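Long-range contacts in streptokinase domain B (Streptococcus dysgalactiae subsp. equisimilis, PDB 1QQR), which probably contributes, as one domain of streptokinase, to the non-proteolytic activation of plasminogen that leads to fibrinolysis: residues S7-Y12 and E113-D118; N3-V8 and K96-A101. All coordinates share one frame; numbering follows the deposited sequence.

Contact 1 of 2, residues S7-Y12 and E113-D118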
ATOM      1  N   SER A   7       6.651 -15.849  -6.844  1.00 51.58           N
ATOM      2  CA  SER A   7       5.547 -14.930  -7.016  1.00 46.63           C
ATOM      3  C   SER A   7       5.467 -14.011  -5.815  1.00 47.71           C
ATOM      4  O   SER A   7       5.928 -14.355  -4.729  1.00 47.12           O
ATOM      5  CB  SER A   7       4.260 -15.743  -7.073  1.00 44.71           C
ATOM      6  OG  SER A   7       3.441 -15.347  -8.138  1.00 57.19           O
ATOM      7  N   VAL A   8       4.880 -12.840  -6.000  1.00 42.31           N
ATOM      8  CA  VAL A   8       4.688 -11.946  -4.874  1.00 37.62           C
ATOM      9  C   VAL A   8       3.284 -11.368  -4.954  1.00 39.92           C
ATOM     10  O   VAL A   8       2.948 -10.673  -5.916  1.00 45.19           O
ATOM     11  CB  VAL A   8       5.733 -10.830  -4.851  1.00 29.53           C
ATOM     12  CG1 VAL A   8       5.389  -9.804  -3.780  1.00 28.67           C
ATOM     13  CG2 VAL A   8       7.074 -11.423  -4.535  1.00 22.60           C
ATOM     14  N   ASP A   9       2.438 -11.705  -3.983  1.00 35.52           N
ATOM     15  CA  ASP A   9       1.076 -11.148  -3.974  1.00 35.88           C
ATOM     16  C   ASP A   9       1.251  -9.736  -3.445  1.00 37.13           C
ATOM     17  O   ASP A   9       1.768  -9.551  -2.337  1.00 33.45           O
ATOM     18  CB  ASP A   9       0.139 -11.877  -3.001  1.00 38.53           C
ATOM     19  CG  ASP A   9      -0.253 -13.255  -3.474  1.00 37.28           C
ATOM     20  OD1 ASP A   9      -0.261 -13.482  -4.697  1.00 43.42           O
ATOM     21  OD2 ASP A   9      -0.573 -14.097  -2.607  1.00 47.44           O
ATOM     22  N   VAL A  10       0.850  -8.747  -4.232  1.00 32.87           N
ATOM     23  CA  VAL A  10       0.983  -7.369  -3.790  1.00 33.68           C
ATOM     24  C   VAL A  10      -0.329  -6.899  -3.180  1.00 32.15           C
ATOM     25  O   VAL A  10      -1.333  -6.730  -3.884  1.00 29.49           O
ATOM     26  CB  VAL A  10       1.369  -6.427  -4.958  1.00 37.36           C
ATOM     27  CG1 VAL A  10       1.553  -5.001  -4.450  1.00 38.14           C
ATOM     28  CG2 VAL A  10       2.638  -6.907  -5.616  1.00 32.51           C
ATOM     29  N   GLU A  11      -0.317  -6.721  -1.865  1.00 27.61           N
ATOM     30  CA  GLU A  11      -1.487  -6.236  -1.165  1.00 31.71           C
ATOM     31  C   GLU A  11      -1.373  -4.729  -0.928  1.00 33.92           C
ATOM     32  O   GLU A  11      -0.275  -4.163  -0.814  1.00 27.91           O
ATOM     33  CB  GLU A  11      -1.673  -6.982   0.151  1.00 33.61           C
ATOM     34  CG  GLU A  11      -2.306  -8.346  -0.040  1.00 47.28           C
ATOM     35  CD  GLU A  11      -2.225  -9.218   1.204  1.00 56.00           C
ATOM     36  OE1 GLU A  11      -2.524  -8.729   2.311  1.00 59.11           O
ATOM     37  OE2 GLU A  11      -1.869 -10.405   1.072  1.00 65.36           O
ATOM     38  N   TYR A  12      -2.526  -4.084  -0.827  1.00 36.90           N
ATOM     39  CA  TYR A  12      -2.551  -2.643  -0.670  1.00 34.11           C
ATOM     40  C   TYR A  12      -3.445  -2.174   0.451  1.00 32.25           C
ATOM     41  O   TYR A  12      -4.541  -2.691   0.649  1.00 34.53           O
ATOM     42  CB  TYR A  12      -3.028  -2.034  -1.988  1.00 31.23           C
ATOM     43  CG  TYR A  12      -3.028  -0.533  -2.040  1.00 31.34           C
ATOM     44  CD1 TYR A  12      -1.850   0.175  -2.180  1.00 28.25           C
ATOM     45  CD2 TYR A  12      -4.224   0.181  -1.965  1.00 36.69           C
ATOM     46  CE1 TYR A  12      -1.853   1.563  -2.249  1.00 33.02           C
ATOM     47  CE2 TYR A  12      -4.249   1.580  -2.032  1.00 38.59           C
ATOM     48  CZ  TYR A  12      -3.059   2.268  -2.180  1.00 43.17           C
ATOM     49  OH  TYR A  12      -3.075   3.646  -2.317  1.00 37.45           O
ATOM     50  N   GLU A 113       6.214 -24.590   1.259  1.00 38.02           N
ATOM     51  CA  GLU A 113       6.250 -23.272   0.668  1.00 38.81           C
ATOM     52  C   GLU A 113       4.901 -22.594   0.649  1.00 39.82           C
ATOM     53  O   GLU A 113       3.862 -23.235   0.524  1.00 36.68           O
ATOM     54  CB  GLU A 113       6.818 -23.346  -0.747  1.00 37.75           C
ATOM     55  CG  GLU A 113       8.245 -23.890  -0.792  1.00 36.34           C
ATOM     56  CD  GLU A 113       8.773 -23.997  -2.211  1.00 37.51           C
ATOM     57  OE1 GLU A 113       7.958 -24.204  -3.140  1.00 36.70           O
ATOM     58  OE2 GLU A 113      10.000 -23.882  -2.399  1.00 37.42           O
ATOM     59  N   ILE A 114       4.931 -21.282   0.818  1.00 40.65           N
ATOM     60  CA  ILE A 114       3.711 -20.497   0.794  1.00 37.10           C
ATOM     61  C   ILE A 114       4.001 -19.239   0.014  1.00 35.61           C
ATOM     62  O   ILE A 114       5.169 -18.932  -0.305  1.00 32.44           O
ATOM     63  CB  ILE A 114       3.218 -20.136   2.201  1.00 43.45           C
ATOM     64  CG1 ILE A 114       4.355 -19.538   3.032  1.00 43.07           C
ATOM     65  CG2 ILE A 114       2.629 -21.371   2.868  1.00 37.49           C
ATOM     66  CD1 ILE A 114       3.857 -18.884   4.318  1.00 36.19           C
ATOM     67  N   ASN A 115       2.944 -18.520  -0.318  1.00 35.40           N
ATOM     68  CA  ASN A 115       3.090 -17.308  -1.110  1.00 38.41           C
ATOM     69  C   ASN A 115       3.783 -16.154  -0.411  1.00 37.60           C
ATOM     70  O   ASN A 115       3.574 -15.898   0.773  1.00 37.55           O
ATOM     71  CB  ASN A 115       1.720 -16.883  -1.633  1.00 46.05           C
ATOM     72  CG  ASN A 115       1.184 -17.858  -2.680  1.00 58.94           C
ATOM     73  OD1 ASN A 115       0.106 -18.436  -2.527  1.00 62.90           O
ATOM     74  ND2 ASN A 115       1.955 -18.052  -3.750  1.00 64.16           N
ATOM     75  N   ASN A 116       4.655 -15.489  -1.152  1.00 38.07           N
ATOM     76  CA  ASN A 116       5.365 -14.332  -0.641  1.00 38.18           C
ATOM     77  C   ASN A 116       4.398 -13.172  -0.846  1.00 37.04           C
ATOM     78  O   ASN A 116       3.541 -13.216  -1.740  1.00 37.15           O
ATOM     79  CB  ASN A 116       6.645 -14.107  -1.445  1.00 37.12           C
ATOM     80  CG  ASN A 116       7.788 -14.997  -0.986  1.00 35.79           C
ATOM     81  OD1 ASN A 116       8.596 -14.604  -0.138  1.00 37.42           O
ATOM     82  ND2 ASN A 116       7.848 -16.206  -1.528  1.00 28.18           N
ATOM     83  N   THR A 117       4.513 -12.143  -0.025  1.00 30.07           N
ATOM     84  CA  THR A 117       3.609 -11.010  -0.163  1.00 35.05           C
ATOM     85  C   THR A 117       4.345  -9.712   0.074  1.00 34.50           C
ATOM     86  O   THR A 117       5.324  -9.677   0.813  1.00 31.13           O
ATOM     87  CB  THR A 117       2.443 -11.046   0.887  1.00 34.29           C
ATOM     88  OG1 THR A 117       3.007 -11.066   2.198  1.00 42.48           O
ATOM     89  CG2 THR A 117       1.567 -12.279   0.741  1.00 39.27           C
ATOM     90  N   ASP A 118       3.851  -8.662  -0.577  1.00 33.78           N
ATOM     91  CA  ASP A 118       4.344  -7.298  -0.400  1.00 33.28           C
ATOM     92  C   ASP A 118       3.107  -6.561   0.114  1.00 34.65           C
ATOM     93  O   ASP A 118       2.005  -6.735  -0.410  1.00 36.51           O
ATOM     94  CB  ASP A 118       4.741  -6.640  -1.724  1.00 27.15           C
ATOM     95  CG  ASP A 118       6.236  -6.670  -1.979  1.00 32.94           C
ATOM     96  OD1 ASP A 118       7.015  -6.979  -1.042  1.00 28.17           O
ATOM     97  OD2 ASP A 118       6.631  -6.359  -3.130  1.00 36.78           O
TER
HETATM   98  O   HOH W   1       5.695 -17.153  -3.452  1.00 49.86           O
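Asp9 pairs with Thr117 and Val10 with Asp118 in a parallel pair of strands, the first strand of the domain against its long last one, 111-128. This parallel pairing of terminal strands in a mixed sheet, with helix 46-60 packed on it, is the core of a beta-grasp fold, as expected for the staphylokinase/streptokinase family. The strand axes lie 30° apart, consistent with a twisted sheet. Three backbone bonds set the register. Asp9 straddles Thr117: Asp9 N donates to Asn116 O at 2.9 Å, and Asp9 O accepts Asp118 N at 2.9 Å. Asp118 in turn straddles Val10, its O taking Glu11 N at 2.7 Å.

Val8, Val10 and Asp118 share one face of the sheet. With CG1 of Val8 anti to the backbone N (chi1 172°), that methyl is turned to Asp118, where Val8 CG1 meets Asp118 CG at 3.7 Å. The carboxylate is held from beyond the pair, by a salt bridge from Arg98 and a hydrogen bond with Tyr93, two partners that should fix its rotation. Farther along this face Tyr12 packs on Leu49, Ala53 and Ile56 of the helix. On the opposite face, Thr117 CG2 sits 4.0 Å from Asp9 CB and 3.9 Å from Glu11 OE2. Asp9 turns its OD1 to Thr37 of the other flanking strand, 33-38. At the start of the pairing, a water links the backbones, donating to Ser7 O at 3.1 Å while accepting from Asn116 N at 3.0 Å.

Contact 2 of 2, residues N3-V8 and K96-A101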
ATOM      1  N   ASN A   3      16.664 -19.736  -3.241  1.00 81.26           N
ATOM      2  CA  ASN A   3      15.396 -20.118  -3.843  1.00 78.68           C
ATOM      3  C   ASN A   3      14.541 -18.874  -4.024  1.00 74.43           C
ATOM      4  O   ASN A   3      13.719 -18.540  -3.176  1.00 74.33           O
ATOM      5  CB  ASN A   3      14.685 -21.114  -2.930  1.00 82.95           C
ATOM      6  CG  ASN A   3      15.650 -21.855  -2.026  1.00 89.45           C
ATOM      7  OD1 ASN A   3      16.557 -22.547  -2.500  1.00 91.82           O
ATOM      8  ND2 ASN A   3      15.472 -21.704  -0.715  1.00 91.77           N
ATOM      9  N   GLN A   4      14.743 -18.192  -5.138  1.00 67.52           N
ATOM     10  CA  GLN A   4      14.016 -16.976  -5.431  1.00 63.79           C
ATOM     11  C   GLN A   4      12.511 -17.185  -5.394  1.00 59.26           C
ATOM     12  O   GLN A   4      11.990 -18.126  -5.994  1.00 53.94           O
ATOM     13  CB  GLN A   4      14.418 -16.464  -6.810  1.00 69.91           C
ATOM     14  CG  GLN A   4      13.897 -15.082  -7.146  1.00 77.38           C
ATOM     15  CD  GLN A   4      14.232 -14.688  -8.565  1.00 81.18           C
ATOM     16  OE1 GLN A   4      13.602 -15.160  -9.515  1.00 79.76           O
ATOM     17  NE2 GLN A   4      15.240 -13.831  -8.722  1.00 82.52           N
ATOM     18  N   ALA A   5      11.810 -16.298  -4.692  1.00 55.32           N
ATOM     19  CA  ALA A   5      10.359 -16.384  -4.616  1.00 47.86           C
ATOM     20  C   ALA A   5       9.829 -16.532  -6.041  1.00 47.39           C
ATOM     21  O   ALA A   5      10.353 -15.931  -6.970  1.00 48.80           O
ATOM     22  CB  ALA A   5       9.805 -15.132  -3.968  1.00 49.66           C
ATOM     23  N   LYS A   6       8.787 -17.324  -6.214  1.00 42.29           N
ATOM     24  CA  LYS A   6       8.225 -17.554  -7.531  1.00 50.62           C
ATOM     25  C   LYS A   6       7.107 -16.568  -7.863  1.00 56.63           C
ATOM     26  O   LYS A   6       6.681 -16.445  -9.019  1.00 52.58           O
ATOM     27  CB  LYS A   6       7.688 -18.988  -7.582  1.00 57.94           C
ATOM     28  CG  LYS A   6       8.738 -20.019  -7.134  1.00 66.91           C
ATOM     29  CD  LYS A   6       8.135 -21.357  -6.730  1.00 69.75           C
ATOM     30  CE  LYS A   6       9.193 -22.233  -6.062  1.00 74.14           C
ATOM     31  NZ  LYS A   6       8.628 -23.497  -5.497  1.00 67.43           N
ATOM     32  N   SER A   7       6.651 -15.849  -6.844  1.00 51.58           N
ATOM     33  CA  SER A   7       5.547 -14.930  -7.016  1.00 46.63           C
ATOM     34  C   SER A   7       5.467 -14.011  -5.815  1.00 47.71           C
ATOM     35  O   SER A   7       5.928 -14.355  -4.729  1.00 47.12           O
ATOM     36  CB  SER A   7       4.260 -15.743  -7.073  1.00 44.71           C
ATOM     37  OG  SER A   7       3.441 -15.347  -8.138  1.00 57.19           O
ATOM     38  N   VAL A   8       4.880 -12.840  -6.000  1.00 42.31           N
ATOM     39  CA  VAL A   8       4.688 -11.946  -4.874  1.00 37.62           C
ATOM     40  C   VAL A   8       3.284 -11.368  -4.954  1.00 39.92           C
ATOM     41  O   VAL A   8       2.948 -10.673  -5.916  1.00 45.19           O
ATOM     42  CB  VAL A   8       5.733 -10.830  -4.851  1.00 29.53           C
ATOM     43  CG1 VAL A   8       5.389  -9.804  -3.780  1.00 28.67           C
ATOM     44  CG2 VAL A   8       7.074 -11.423  -4.535  1.00 22.60           C
ATOM     45  N   LYS A  96      10.854  -6.310  -5.169  1.00 38.61           N
ATOM     46  CA  LYS A  96      12.118  -6.737  -4.580  1.00 42.47           C
ATOM     47  C   LYS A  96      12.370  -8.256  -4.639  1.00 45.32           C
ATOM     48  O   LYS A  96      11.463  -9.059  -4.409  1.00 37.65           O
ATOM     49  CB  LYS A  96      12.130  -6.238  -3.136  1.00 46.11           C
ATOM     50  CG  LYS A  96      13.366  -6.459  -2.332  1.00 44.21           C
ATOM     51  CD  LYS A  96      13.118  -5.897  -0.935  1.00 55.44           C
ATOM     52  CE  LYS A  96      14.232  -6.224   0.054  1.00 66.10           C
ATOM     53  NZ  LYS A  96      15.355  -5.225   0.037  1.00 76.29           N
ATOM     54  N   ASN A  97      13.608  -8.630  -4.963  1.00 44.78           N
ATOM     55  CA  ASN A  97      14.018 -10.035  -5.054  1.00 45.47           C
ATOM     56  C   ASN A  97      14.042 -10.624  -3.657  1.00 42.77           C
ATOM     57  O   ASN A  97      14.400  -9.950  -2.686  1.00 41.92           O
ATOM     58  CB  ASN A  97      15.423 -10.154  -5.663  1.00 44.39           C
ATOM     59  CG  ASN A  97      15.702 -11.531  -6.243  1.00 50.74           C
ATOM     60  OD1 ASN A  97      14.863 -12.438  -6.191  1.00 48.11           O
ATOM     61  ND2 ASN A  97      16.885 -11.690  -6.813  1.00 54.99           N
ATOM     62  N   ARG A  98      13.661 -11.885  -3.545  1.00 40.72           N
ATOM     63  CA  ARG A  98      13.652 -12.506  -2.239  1.00 41.72           C
ATOM     64  C   ARG A  98      13.624 -14.021  -2.275  1.00 39.26           C
ATOM     65  O   ARG A  98      13.287 -14.664  -3.284  1.00 37.09           O
ATOM     66  CB  ARG A  98      12.442 -12.008  -1.421  1.00 36.59           C
ATOM     67  CG  ARG A  98      11.110 -12.620  -1.884  1.00 42.42           C
ATOM     68  CD  ARG A  98       9.905 -11.792  -1.453  1.00 45.98           C
ATOM     69  NE  ARG A  98       9.819 -10.507  -2.151  1.00 38.52           N
ATOM     70  CZ  ARG A  98       8.954  -9.536  -1.846  1.00 43.00           C
ATOM     71  NH1 ARG A  98       8.100  -9.689  -0.839  1.00 29.86           N
ATOM     72  NH2 ARG A  98       8.908  -8.422  -2.578  1.00 33.61           N
ATOM     73  N   GLU A  99      13.955 -14.566  -1.115  1.00 40.82           N
ATOM     74  CA  GLU A  99      13.970 -15.992  -0.861  1.00 46.79           C
ATOM     75  C   GLU A  99      12.509 -16.436  -0.823  1.00 42.61           C
ATOM     76  O   GLU A  99      11.662 -15.714  -0.312  1.00 46.87           O
ATOM     77  CB  GLU A  99      14.638 -16.227   0.488  1.00 45.00           C
ATOM     78  CG  GLU A  99      15.318 -17.555   0.601  1.00 66.64           C
ATOM     79  CD  GLU A  99      16.465 -17.696  -0.367  1.00 60.89           C
ATOM     80  OE1 GLU A  99      17.436 -16.923  -0.245  1.00 63.23           O
ATOM     81  OE2 GLU A  99      16.385 -18.578  -1.244  1.00 66.71           O
ATOM     82  N   GLN A 100      12.211 -17.608  -1.371  1.00 43.56           N
ATOM     83  CA  GLN A 100      10.842 -18.134  -1.396  1.00 41.49           C
ATOM     84  C   GLN A 100      10.364 -18.406   0.028  1.00 42.36           C
ATOM     85  O   GLN A 100      11.054 -19.052   0.803  1.00 40.58           O
ATOM     86  CB  GLN A 100      10.790 -19.427  -2.208  1.00 35.64           C
ATOM     87  CG  GLN A 100       9.499 -20.200  -2.077  1.00 41.34           C
ATOM     88  CD  GLN A 100       8.356 -19.552  -2.818  1.00 43.02           C
ATOM     89  OE1 GLN A 100       8.489 -19.200  -3.988  1.00 44.46           O
ATOM     90  NE2 GLN A 100       7.214 -19.409  -2.151  1.00 42.43           N
ATOM     91  N   ALA A 101       9.172 -17.922   0.360  1.00 40.94           N
ATOM     92  CA  ALA A 101       8.616 -18.106   1.702  1.00 40.46           C
ATOM     93  C   ALA A 101       8.156 -19.535   1.998  1.00 39.54           C
ATOM     94  O   ALA A 101       7.667 -20.253   1.107  1.00 37.57           O
ATOM     95  CB  ALA A 101       7.429 -17.163   1.907  1.00 28.07           C
TER
HETATM   96  O   HOH W   1       5.695 -17.153  -3.452  1.00 49.86           O
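Gln4 and Glu99 form a single backbone bridge between two irregular segments whose end-to-end directions differ by 106°, so the chains meet briefly and then diverge. Two bonds flank the bridge: Gln100 N donates to Asn3 O at 2.5 Å, a length left uncertain by the poor order of Asn3, and Ala5 N to Arg98 O at 2.6 Å. A third contact replaces a backbone acceptor with a side chain, Lys6 N donating to Gln100 OE1 at 2.9 Å. Gln100 reaches there because its chain bends at chi2 (74°); the Lys6 chain crosses the Gln100 side chain at about a right angle, its CG near OE1, while Gln100 NE2 donates to the water that also bonds Ser7 O.

These are loops at one end of the beta-grasp domain: 3-8 leads into the first strand, and 96-101 joins strands 92-94 and 102-104. Arg98 packs against both Ala5 and Val8. Its CG rests on Ala5 CB at 3.5 Å, then a bend at chi3 brings the guanidinium beneath Val8, whose CG2 lies over the centre of one face, 3.7 Å above the plane. The group grips Lys96 O side-on, through Arg98 NE at 3.1 Å and Arg98 NH2 at 3.2 Å. Lys96 O lies nearly in the guanidinium plane, while both nitrogens come tilted from the carbonyl plane, on the same face. Salt bridges from NH1 to Asp77 and from NH2 to Asp118 should further restrict its rotation and would offset the charge in this buried setting. Nearer the surface, Gln4 NE2 makes a weak, bent bond to Asn97 OD1 at 2.9 Å, the two amide planes standing 65° apart.

In the fold
From the N terminus, residues 3-8 serve contact 2 and run on into 7-12, the start of contact 1, with Ser7 and Val8 common to both. Contact 2 closes a loop of 87 residues at 96-101; contact 1 closes one of 100 at 113-118. Because contact 2 begins first and also ends first, the loops cross instead of nesting. Their centres are 9 Å apart, and salt bridges from Lys6 to Glu113 and from Arg98 to Asp118 join them. Together they tie the N-terminal lead-in, the loop after strand 92-94 and strand 111-128 into one end of the domain, and a shared water sits between them.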